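Local coordinates for Arf-GAP domain and FG repeat-containing protein 1 (Homo sapiens, PDB 2OLM), which serves as a cofactor of HIV-1 Rev in moving viral RNAs to the cytoplasm and is required for vesicle docking or fusion in acrosome biogenesis, at residues T71-Q74 against Q75-E78; I77-L80 against Q81-N85. All coordinates share one frame; numbering follows the deposited sequence.

Contact 1: residues T71-Q74 against Q75-E78; sequences TFTQ and QEIE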
loop_
_atom_site.group_PDB
_atom_site.type_symbol
_atom_site.label_atom_id
_atom_site.label_comp_id
_atom_site.label_asym_id
_atom_site.label_seq_id
_atom_site.Cartn_x
_atom_site.Cartn_y
_atom_site.Cartn_z
ATOM N N THR A 71 -3.092 -3.804 9.828
ATOM C CA THR A 71 -3.799 -4.813 9.061
ATOM C C THR A 71 -5.280 -4.540 9.281
ATOM O O THR A 71 -5.849 -4.936 10.309
ATOM C CB THR A 71 -3.422 -6.218 9.497
ATOM O OG1 THR A 71 -2.004 -6.374 9.377
ATOM C CG2 THR A 71 -4.112 -7.248 8.619
ATOM N N PHE A 72 -5.877 -3.774 8.366
ATOM C CA PHE A 72 -7.303 -3.428 8.485
ATOM C C PHE A 72 -8.144 -4.656 8.228
ATOM O O PHE A 72 -7.789 -5.512 7.416
ATOM C CB PHE A 72 -7.677 -2.328 7.503
ATOM C CG PHE A 72 -7.110 -0.996 7.864
ATOM C CD1 PHE A 72 -7.624 -0.265 8.919
ATOM C CD2 PHE A 72 -6.033 -0.481 7.186
ATOM C CE1 PHE A 72 -7.083 0.958 9.250
ATOM C CE2 PHE A 72 -5.481 0.703 7.540
ATOM C CZ PHE A 72 -6.022 1.450 8.575
ATOM N N THR A 73 -9.260 -4.771 8.918
ATOM C CA THR A 73 -10.227 -5.832 8.649
ATOM C C THR A 73 -11.212 -5.460 7.525
ATOM O O THR A 73 -11.350 -4.287 7.148
ATOM C CB THR A 73 -11.053 -6.132 9.880
ATOM O OG1 THR A 73 -11.868 -4.990 10.178
ATOM C CG2 THR A 73 -10.143 -6.446 11.070
ATOM N N GLN A 74 -11.919 -6.449 6.972
ATOM C CA GLN A 74 -12.944 -6.184 5.995
ATOM C C GLN A 74 -13.973 -5.194 6.506
ATOM O O GLN A 74 -14.380 -4.278 5.786
ATOM C CB GLN A 74 -13.608 -7.514 5.604
ATOM C CG GLN A 74 -14.621 -7.401 4.492
ATOM C CD GLN A 74 -14.015 -7.235 3.092
ATOM O OE1 GLN A 74 -12.911 -7.748 2.797
ATOM N NE2 GLN A 74 -14.740 -6.528 2.216
ATOM N N GLN A 75 -14.373 -5.376 7.779
ATOM C CA GLN A 75 -15.346 -4.458 8.422
ATOM C C GLN A 75 -14.826 -3.007 8.421
ATOM O O GLN A 75 -15.533 -2.050 8.087
ATOM C CB GLN A 75 -15.621 -4.929 9.858
ATOM C CG GLN A 75 -16.570 -6.101 9.981
ATOM C CD GLN A 75 -16.589 -6.620 11.407
ATOM O OE1 GLN A 75 -17.591 -6.450 12.122
ATOM N NE2 GLN A 75 -15.486 -7.213 11.847
ATOM N N GLU A 76 -13.581 -2.832 8.788
ATOM C CA GLU A 76 -13.031 -1.495 8.796
ATOM C C GLU A 76 -12.955 -0.866 7.403
ATOM O O GLU A 76 -13.315 0.303 7.204
ATOM C CB GLU A 76 -11.666 -1.507 9.452
ATOM C CG GLU A 76 -11.718 -1.767 10.935
ATOM C CD GLU A 76 -10.395 -1.976 11.561
ATOM O OE1 GLU A 76 -9.503 -2.599 10.951
ATOM O OE2 GLU A 76 -10.220 -1.529 12.702
ATOM N N ILE A 77 -12.466 -1.634 6.421
ATOM C CA ILE A 77 -12.378 -1.155 5.049
ATOM C C ILE A 77 -13.759 -0.742 4.524
ATOM O O ILE A 77 -13.925 0.321 3.955
ATOM C CB ILE A 77 -11.739 -2.220 4.148
ATOM C CG1 ILE A 77 -10.269 -2.425 4.549
ATOM C CG2 ILE A 77 -11.952 -1.853 2.659
ATOM C CD1 ILE A 77 -9.338 -1.236 4.272
ATOM N N GLU A 78 -14.771 -1.558 4.789
ATOM C CA GLU A 78 -16.121 -1.214 4.333
ATOM C C GLU A 78 -16.693 0.014 5.027
ATOM O O GLU A 78 -17.360 0.831 4.395
ATOM C CB GLU A 78 -17.062 -2.386 4.481
ATOM C CG GLU A 78 -16.683 -3.540 3.534
ATOM C CD GLU A 78 -17.587 -4.715 3.573
ATOM O OE1 GLU A 78 -18.520 -4.747 4.387
ATOM O OE2 GLU A 78 -17.350 -5.630 2.780
HETATM O O HOH W 1 -7.352 -3.468 12.387
#
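A capping box formed by T73 and E76 starts helix 74-82 of the Arf-GAP domain, with T73 as the N-cap. Its two reciprocal bonds run between backbone N-H and side chain. The T73 hydroxyl OG1 accepts from E76 N at 3.1 Å, and the E76 carboxylate oxygen OE1 accepts from T73 N at 3.0 Å in a nearly straight bond (168°). OG1 can turn back onto the first helical turn because it sits between the backbone N and the carbonyl carbon of T73 (chi1 66°). The E76 chain, extended beyond CG, runs back past this hydroxyl, and T73 N meets OE1 from the anti side, somewhat out of the carboxylate plane. A water donates both to OE1 and to T71 O, which ties the incoming loop to the same oxygen; the other oxygen, OE2, forms a salt bridge with K65. OE1 also lies at the edge of the F72 ring, near its plane, 3.6 Å from CD1.

On the inner side, I77 CD1 packs on F72 CB, and both residues reach helix 3-20, F72 at L16 and I77 at M15. The first backbone turns close from I77 N to T73 O and from E78 N to Q74 O. Q74 bends at chi2 to bring its amide over to E78, while its OE1 is hydrogen-bonded to H12 NE2 of helix 3-20. Its NE2 donates to E78 OE2 at 2.8 Å, the oxygen lying in the Q74 amide plane but the amide and carboxylate planes standing 83° apart.

Contact 2: residues I77-L80 against Q81-N85; sequences IEFL and QKHGN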
loop_
_atom_site.group_PDB
_atom_site.type_symbol
_atom_site.label_atom_id
_atom_site.label_comp_id
_atom_site.label_asym_id
_atom_site.label_seq_id
_atom_site.Cartn_x
_atom_site.Cartn_y
_atom_site.Cartn_z
ATOM N N ILE A 77 -12.466 -1.634 6.421
ATOM C CA ILE A 77 -12.378 -1.155 5.049
ATOM C C ILE A 77 -13.759 -0.742 4.524
ATOM O O ILE A 77 -13.925 0.321 3.955
ATOM C CB ILE A 77 -11.739 -2.220 4.148
ATOM C CG1 ILE A 77 -10.269 -2.425 4.549
ATOM C CG2 ILE A 77 -11.952 -1.853 2.659
ATOM C CD1 ILE A 77 -9.338 -1.236 4.272
ATOM N N GLU A 78 -14.771 -1.558 4.789
ATOM C CA GLU A 78 -16.121 -1.214 4.333
ATOM C C GLU A 78 -16.693 0.014 5.027
ATOM O O GLU A 78 -17.360 0.831 4.395
ATOM C CB GLU A 78 -17.062 -2.386 4.481
ATOM C CG GLU A 78 -16.683 -3.540 3.534
ATOM C CD GLU A 78 -17.587 -4.715 3.573
ATOM O OE1 GLU A 78 -18.520 -4.747 4.387
ATOM O OE2 GLU A 78 -17.350 -5.630 2.780
ATOM N N PHE A 79 -16.395 0.176 6.311
ATOM C CA PHE A 79 -16.789 1.399 6.990
ATOM C C PHE A 79 -16.175 2.618 6.323
ATOM O O PHE A 79 -16.805 3.628 6.091
ATOM C CB PHE A 79 -16.377 1.316 8.475
ATOM C CG PHE A 79 -16.731 2.542 9.258
ATOM C CD1 PHE A 79 -18.050 2.733 9.651
ATOM C CD2 PHE A 79 -15.797 3.529 9.543
ATOM C CE1 PHE A 79 -18.432 3.850 10.368
ATOM C CE2 PHE A 79 -16.203 4.676 10.263
ATOM C CZ PHE A 79 -17.537 4.809 10.647
ATOM N N LEU A 80 -14.889 2.536 6.023
ATOM C CA LEU A 80 -14.198 3.631 5.375
ATOM C C LEU A 80 -14.763 3.935 3.982
ATOM O O LEU A 80 -14.846 5.076 3.586
ATOM C CB LEU A 80 -12.703 3.321 5.279
ATOM C CG LEU A 80 -11.937 3.361 6.588
ATOM C CD1 LEU A 80 -10.528 2.750 6.466
ATOM C CD2 LEU A 80 -11.859 4.768 7.163
ATOM N N GLN A 81 -15.145 2.889 3.258
ATOM C CA GLN A 81 -15.743 3.066 1.929
ATOM C C GLN A 81 -17.041 3.841 2.012
ATOM O O GLN A 81 -17.363 4.597 1.105
ATOM C CB GLN A 81 -16.009 1.723 1.278
ATOM C CG GLN A 81 -14.720 1.061 0.830
ATOM C CD GLN A 81 -14.976 -0.263 0.166
ATOM O OE1 GLN A 81 -15.911 -0.993 0.541
ATOM N NE2 GLN A 81 -14.156 -0.597 -0.826
ATOM N N LYS A 82 -17.789 3.640 3.095
ATOM C CA LYS A 82 -19.066 4.350 3.309
ATOM C C LYS A 82 -18.876 5.736 3.912
ATOM O O LYS A 82 -19.838 6.517 4.006
ATOM C CB LYS A 82 -19.966 3.526 4.218
ATOM C CG LYS A 82 -20.420 2.253 3.580
ATOM C CD LYS A 82 -21.381 1.497 4.500
ATOM C CE LYS A 82 -21.679 0.098 3.973
ATOM N NZ LYS A 82 -20.740 -0.948 4.499
ATOM N N HIS A 83 -17.652 6.043 4.341
ATOM C CA HIS A 83 -17.318 7.324 4.935
ATOM C C HIS A 83 -16.235 8.005 4.103
ATOM O O HIS A 83 -16.481 8.262 2.913
ATOM C CB HIS A 83 -16.997 7.147 6.439
ATOM C CG HIS A 83 -18.183 6.723 7.221
ATOM N ND1 HIS A 83 -18.621 5.420 7.242
ATOM C CD2 HIS A 83 -19.109 7.458 7.881
ATOM C CE1 HIS A 83 -19.735 5.362 7.962
ATOM N NE2 HIS A 83 -20.058 6.586 8.338
ATOM N N GLY A 84 -15.050 8.271 4.652
ATOM C CA GLY A 84 -14.083 9.131 3.969
ATOM C C GLY A 84 -14.327 10.592 4.133
ATOM O O GLY A 84 -15.354 10.988 4.714
ATOM N N ASN A 85 -13.409 11.402 3.613
ATOM C CA ASN A 85 -13.371 12.814 3.914
ATOM C C ASN A 85 -14.488 13.619 3.296
ATOM O O ASN A 85 -14.873 14.624 3.872
ATOM C CB ASN A 85 -12.005 13.439 3.590
ATOM C CG ASN A 85 -10.917 12.958 4.536
ATOM O OD1 ASN A 85 -11.198 12.198 5.469
ATOM N ND2 ASN A 85 -9.663 13.406 4.319
#
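F79 and H83, four residues apart, make the aromatic contact: an offset stack with ring centroids 4.0 Å apart and planes inclined by 26°. H83 ND1 lies over the centre of the F79 ring, while F79 CZ sits above the imidazole toward its rim. CG anti to the backbone N (chi1 179°) places the F79 ring beside the H83 imidazole.

Among the polar contacts, H83 ND1 donates to F79 O at 2.8 Å, with that oxygen at the edge of the imidazole and in its plane. Bond and stack together fix the turn of the imidazole ring. The helical backbone bonds run from Q81 N to I77 O and from K82 N to E78 O, with a weak second bond from K82 N to F79 O. H83 N then reaches L80 O at 3.1 Å from above the carbonyl plane.

K82 NZ is 4.4 Å from E78 OE1, too far for a salt bridge; the other carboxylate oxygen of E78 is taken by Q74. Q81 CG lies close against the carbonyl oxygen I77 O, at 3.3 Å. G84, with positive phi (81°), lies at the turn between the two helices. Bonding one residue shorter at H83 and a side chain on the F79 carbonyl mark the C-terminal end of an alpha-helix.

How the contacts relate
From the N terminus, the chain leaves strand 64-66 through a loop and enters helix 74-82 at contact 1, which closes the turn from 71-74 onto 75-78. Contact 2 takes over at I77 and E78, the two residues common to both, and carries the same helix through its last turn toward helix 84-92. The contacts therefore overlap in series without crossing or enclosing each other, their centres about 9 Å apart. Both back onto helix 3-20: M15 meets side chains of each, and M19 those of contact 2. Beyond the helix end, N85 is hydrogen-bonded to H24, N25 and F46, tying the chain to the region of the zinc finger.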